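Local coordinates for protein dipeptidase AC. Metallo peptidase. MEROPS family M19 (Rhodobacter sphaeroides, PDB 3FDG) that is probably a zinc-dependent metallopeptidase of the M19 membrane dipeptidase family, cleaving dipeptides at a two-metal site that holds magnesium in this crystal, at residues B[9-14]-B[302-307]; B[50-55]-B[133-138]. All blocks are in the same frame, centred on the assembly; numbering follows the deposited sequence.

Contact 1: residues B[9-14]-B[302-307]; sequences DGHNDF and GSDFDG. With MG (magnesium ion), chain E.
Asp9 and Ser303 meet where the first strand of the TIM barrel lies beside the loop leaving strand 299-301, at the base of the metal site. Asp9 OD1 takes the Ser303 N-H on its syn lone pair at 2.8 Å. Asp9 OD2 is gripped from opposite faces of the carboxylate plane, by Ser303 OG (2.7 Å) on one and by His11 N, in an Asx turn, on the other. Replacing Asp9 by alanine would probably leave Ser303 N, Ser303 OG and His11 N without this shared acceptor and let the Ser303 loop drift from the strand. Ser303 OG in turn accepts from Phe305 N in an ST turn. Farther on, Asp304 N donates to His11 O along a bent path (135°), while Asp13 N reaches Phe305 O at 2.8 Å, nearly straight.

His11 and Asp13 form the His-X-Asp element of the site. The Asp13 side chain starts with CB packed on Asp306 O (3.7 Å). Its CG stands anti to the carbonyl carbon (chi1 -73°), which carries the carboxylate to the magnesium ion. OD1 and OD2 both bind that ion, and Asp13 OD2 also comes within 3.5 Å of Gly307 CA. His11 NE2 binds the magnesium ion at 2.2 Å, its ring stacked on that of His231, and Glu137 OE1 and a water complete the sphere.

Asp306 lies alongside Phe14, with OD2 at the Phe14 ring edge; OD1 accepts from His37 N and OD2 forms a salt bridge with Arg17. Asp304 has been seen as a metal ligand in this protein, yet does not bind the ion here. Asp304 OD2 is held by Asn262 ND2, and Asp304 OD1 lies 3.2 Å from His11 CD2 at the ring edge and 3.1 Å from the metal-bound Asp13 OD2.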
# COMPACT_ATOMS: atom_id res chain seq x y z
N ASP B 9 12.32 -1.69 -20.59
CA ASP B 9 13.04 -0.47 -20.31
C ASP B 9 13.24 -0.28 -18.81
O ASP B 9 12.34 -0.59 -17.97
CB ASP B 9 12.26 0.73 -20.84
CG ASP B 9 13.02 2.00 -20.58
OD1 ASP B 9 14.11 2.09 -21.16
OD2 ASP B 9 12.55 2.82 -19.77
N GLY B 10 14.36 0.33 -18.47
CA GLY B 10 14.73 0.49 -17.08
C GLY B 10 14.08 1.58 -16.26
O GLY B 10 14.14 1.51 -15.04
N HIS B 11 13.46 2.59 -16.88
CA HIS B 11 12.97 3.69 -16.05
C HIS B 11 12.13 4.62 -16.87
O HIS B 11 12.65 5.18 -17.85
CB HIS B 11 14.16 4.55 -15.47
CG HIS B 11 13.72 5.63 -14.52
ND1 HIS B 11 13.56 5.39 -13.17
CD2 HIS B 11 13.37 6.93 -14.72
CE1 HIS B 11 13.11 6.49 -12.57
NE2 HIS B 11 13.00 7.45 -13.50
N ASN B 12 10.88 4.86 -16.43
CA ASN B 12 10.17 5.95 -17.04
C ASN B 12 9.34 6.69 -15.99
O ASN B 12 9.01 6.12 -14.93
CB ASN B 12 9.27 5.44 -18.18
CG ASN B 12 7.98 4.79 -17.69
OD1 ASN B 12 7.07 5.48 -17.19
ND2 ASN B 12 7.88 3.47 -17.85
N ASP B 13 8.96 7.92 -16.32
CA ASP B 13 8.23 8.74 -15.37
C ASP B 13 6.84 9.09 -15.88
O ASP B 13 6.31 10.18 -15.56
CB ASP B 13 9.04 10.02 -15.09
CG ASP B 13 10.29 9.72 -14.21
OD1 ASP B 13 10.10 9.30 -13.06
OD2 ASP B 13 11.43 9.90 -14.65
N PHE B 14 6.25 8.17 -16.62
CA PHE B 14 4.87 8.31 -17.09
C PHE B 14 3.90 8.62 -15.93
O PHE B 14 3.01 9.43 -16.08
CB PHE B 14 4.41 7.08 -17.89
CG PHE B 14 3.03 7.19 -18.41
CD1 PHE B 14 2.73 8.07 -19.48
CD2 PHE B 14 1.99 6.42 -17.83
CE1 PHE B 14 1.43 8.17 -19.97
CE2 PHE B 14 0.69 6.50 -18.28
CZ PHE B 14 0.38 7.37 -19.38
N GLY B 302 17.48 2.27 -20.24
CA GLY B 302 16.84 2.87 -19.09
C GLY B 302 16.49 4.29 -19.52
O GLY B 302 17.12 5.25 -19.07
N SER B 303 15.52 4.39 -20.40
CA SER B 303 15.25 5.59 -21.16
C SER B 303 15.15 6.86 -20.37
O SER B 303 15.61 7.91 -20.85
CB SER B 303 13.93 5.41 -21.89
OG SER B 303 12.83 5.23 -20.99
N ASP B 304 14.46 6.82 -19.24
CA ASP B 304 14.04 8.05 -18.56
C ASP B 304 12.98 8.76 -19.46
O ASP B 304 12.81 10.00 -19.40
CB ASP B 304 15.28 8.94 -18.25
CG ASP B 304 15.14 9.76 -16.93
OD1 ASP B 304 14.11 9.63 -16.23
OD2 ASP B 304 16.12 10.47 -16.56
N PHE B 305 12.22 7.97 -20.22
CA PHE B 305 11.05 8.53 -20.94
C PHE B 305 10.12 9.29 -19.99
O PHE B 305 9.83 8.83 -18.86
CB PHE B 305 10.17 7.47 -21.66
CG PHE B 305 10.71 6.95 -22.99
CD1 PHE B 305 11.16 7.82 -24.00
CD2 PHE B 305 10.68 5.56 -23.25
CE1 PHE B 305 11.65 7.29 -25.24
CE2 PHE B 305 11.12 5.03 -24.44
CZ PHE B 305 11.60 5.90 -25.46
N ASP B 306 9.62 10.44 -20.46
CA ASP B 306 8.80 11.37 -19.68
C ASP B 306 9.50 11.96 -18.45
O ASP B 306 8.89 12.65 -17.63
CB ASP B 306 7.43 10.73 -19.35
CG ASP B 306 6.53 10.73 -20.53
OD1 ASP B 306 6.55 11.75 -21.28
OD2 ASP B 306 5.83 9.73 -20.77
N GLY B 307 10.80 11.68 -18.32
CA GLY B 307 11.57 12.24 -17.22
C GLY B 307 12.75 13.10 -17.68
O GLY B 307 13.41 13.66 -16.84
MG MG E . 12.26 9.37 -12.86
O HOH W 1 12.05 11.29 -12.16

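Contact 2: residues B[50-55]-B[133-138]; sequences GGFFAI and IMHMEG. With MG (magnesium ion), chain F; MG (magnesium ion), chain E.
Segments 50-55 and 133-137 are neighbouring parallel barrel strands, their axes 4.2 Å apart at closest and turned 40° to each other, with Phe52 paired to Ile133 and Ile55 to Met136. Five backbone bonds join them, from Ile133 N to Gly51 O through to Glu137 N to Ile55 O; that last one, 2.8 Å and almost straight at 175°, fixes the strand just where Glu137 leaves it.

On one face, Phe52 and Ile133 lie alongside each other, Phe52 CD1 touching the Ile133 CG2 branch at 3.7 Å. His135 follows, its CB against Phe52 CB at 4.0 Å and its ring edge against Ala54, with CD2 3.8 Å from Ala54 CB; its ND1 is hydrogen-bonded to Ser159. Ala54 CB also lies 4.0 Å from Glu137 OE1. Glu137 runs out extended, CG anti to the backbone N (chi1 174°), and its carboxylate bridges the two magnesium ions: OE1 binds the one held by His11 and Asp13, and Glu137 OE2 binds, at 2.1 Å, the magnesium ion that His210 and His231 also hold. This bridge is the centre of the binuclear site.

On the other face, Ile55 CD1 lands on Met134 CG at 3.6 Å, the two side chains crossing at a slant. Here helix 87-108 covers the strands, Ala94 touching Ile55, Leu101 and Leu102 touching Met134, and Met104 touching Phe53. Along the sheet, strand 7-9 flanks 48-56 on its far side, and strand 157-161 pairs with 130-137.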
# COMPACT_ATOMS: atom_id res chain seq x y z
N GLY B 50 7.61 -3.30 -22.00
CA GLY B 50 7.22 -2.92 -20.65
C GLY B 50 8.42 -2.26 -20.01
O GLY B 50 9.43 -2.03 -20.70
N GLY B 51 8.33 -2.00 -18.71
CA GLY B 51 9.43 -1.36 -18.01
C GLY B 51 9.14 -1.12 -16.56
O GLY B 51 8.05 -1.44 -16.06
N PHE B 52 10.12 -0.53 -15.88
CA PHE B 52 9.90 -0.00 -14.55
C PHE B 52 9.15 1.32 -14.62
O PHE B 52 9.64 2.26 -15.28
CB PHE B 52 11.23 0.30 -13.86
CG PHE B 52 12.10 -0.91 -13.60
CD1 PHE B 52 12.24 -1.39 -12.29
CD2 PHE B 52 12.80 -1.54 -14.65
CE1 PHE B 52 13.07 -2.50 -12.03
CE2 PHE B 52 13.62 -2.65 -14.41
CZ PHE B 52 13.76 -3.13 -13.10
N PHE B 53 8.04 1.43 -13.89
CA PHE B 53 7.28 2.69 -13.81
C PHE B 53 7.59 3.29 -12.48
O PHE B 53 7.16 2.78 -11.44
CB PHE B 53 5.76 2.43 -13.96
CG PHE B 53 5.38 2.12 -15.37
CD1 PHE B 53 4.77 3.11 -16.16
CD2 PHE B 53 5.67 0.85 -15.92
CE1 PHE B 53 4.46 2.83 -17.52
CE2 PHE B 53 5.38 0.53 -17.22
CZ PHE B 53 4.78 1.53 -18.07
N ALA B 54 8.30 4.42 -12.52
CA ALA B 54 8.75 5.11 -11.28
C ALA B 54 7.65 5.89 -10.57
O ALA B 54 6.91 6.71 -11.18
CB ALA B 54 9.86 6.08 -11.63
N ILE B 55 7.58 5.63 -9.28
CA ILE B 55 6.88 6.47 -8.33
C ILE B 55 7.98 7.43 -7.85
O ILE B 55 8.95 7.06 -7.18
CB ILE B 55 6.30 5.69 -7.15
CG1 ILE B 55 5.21 4.68 -7.61
CG2 ILE B 55 5.73 6.68 -6.10
CD1 ILE B 55 4.89 3.61 -6.59
N ILE B 133 6.69 -2.77 -13.85
CA ILE B 133 7.26 -3.07 -12.52
C ILE B 133 7.08 -1.80 -11.69
O ILE B 133 7.39 -0.69 -12.16
CB ILE B 133 8.78 -3.38 -12.58
CG1 ILE B 133 9.12 -4.68 -13.31
CG2 ILE B 133 9.39 -3.48 -11.09
CD1 ILE B 133 8.07 -5.78 -13.16
N MET B 134 6.52 -1.96 -10.49
CA MET B 134 6.38 -0.83 -9.58
C MET B 134 7.73 -0.52 -8.94
O MET B 134 8.30 -1.35 -8.17
CB MET B 134 5.25 -1.07 -8.54
CG MET B 134 5.02 0.10 -7.54
SD MET B 134 3.80 -0.31 -6.16
CE MET B 134 2.28 -0.63 -7.14
N HIS B 135 8.19 0.70 -9.25
CA HIS B 135 9.50 1.24 -8.88
C HIS B 135 9.34 2.53 -8.06
O HIS B 135 8.44 3.32 -8.29
CB HIS B 135 10.36 1.49 -10.14
CG HIS B 135 11.65 2.19 -9.83
ND1 HIS B 135 12.72 1.53 -9.28
CD2 HIS B 135 12.03 3.50 -9.94
CE1 HIS B 135 13.71 2.39 -9.08
NE2 HIS B 135 13.31 3.59 -9.45
N MET B 136 10.17 2.72 -7.03
CA MET B 136 10.12 3.96 -6.27
C MET B 136 11.47 4.65 -6.46
O MET B 136 12.50 4.05 -6.18
CB MET B 136 9.92 3.67 -4.76
CG MET B 136 9.78 4.91 -3.87
SD MET B 136 9.22 4.45 -2.14
CE MET B 136 7.51 4.07 -2.54
N GLU B 137 11.43 5.89 -6.91
CA GLU B 137 12.66 6.66 -7.20
C GLU B 137 12.89 7.68 -6.08
O GLU B 137 12.27 8.75 -6.07
CB GLU B 137 12.52 7.38 -8.57
CG GLU B 137 13.71 8.35 -8.89
CD GLU B 137 13.72 8.82 -10.33
OE1 GLU B 137 12.66 8.88 -10.96
OE2 GLU B 137 14.79 9.10 -10.85
N GLY B 138 13.70 7.30 -5.10
CA GLY B 138 13.84 8.12 -3.92
C GLY B 138 12.88 7.51 -2.92
O GLY B 138 11.71 7.24 -3.25
MG MG F . 15.84 9.80 -12.48
MG MG E . 12.26 9.37 -12.86
O HOH W 1 12.05 11.29 -12.16
O HOH W 2 17.01 10.95 -14.12
O HOH W 3 15.14 12.06 -12.03

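From the N terminus, the chain lays down 9-14 first, then 50-55, whose pairing with 133-138 in contact 2 closes a loop containing helices 67-71, 87-108 and 118-127. Only after some 160 further residues does 302-307 return to 9-14, so contact 1 closes the long circuit and contact 2 falls wholly within it. Contact 1 joins the start of the barrel to the loop that follows its last strand, 299-301, while contact 2 joins two neighbouring strands of the parallel sheet, 48-56 and 130-137. Strand 48-56 links them, Asp9 N probably bonding to Gly50 O and Ala54 N to Asn12 O. Both reach one magnesium ion, where His11 CE1 packs 2.9 Å from Glu137 OE1.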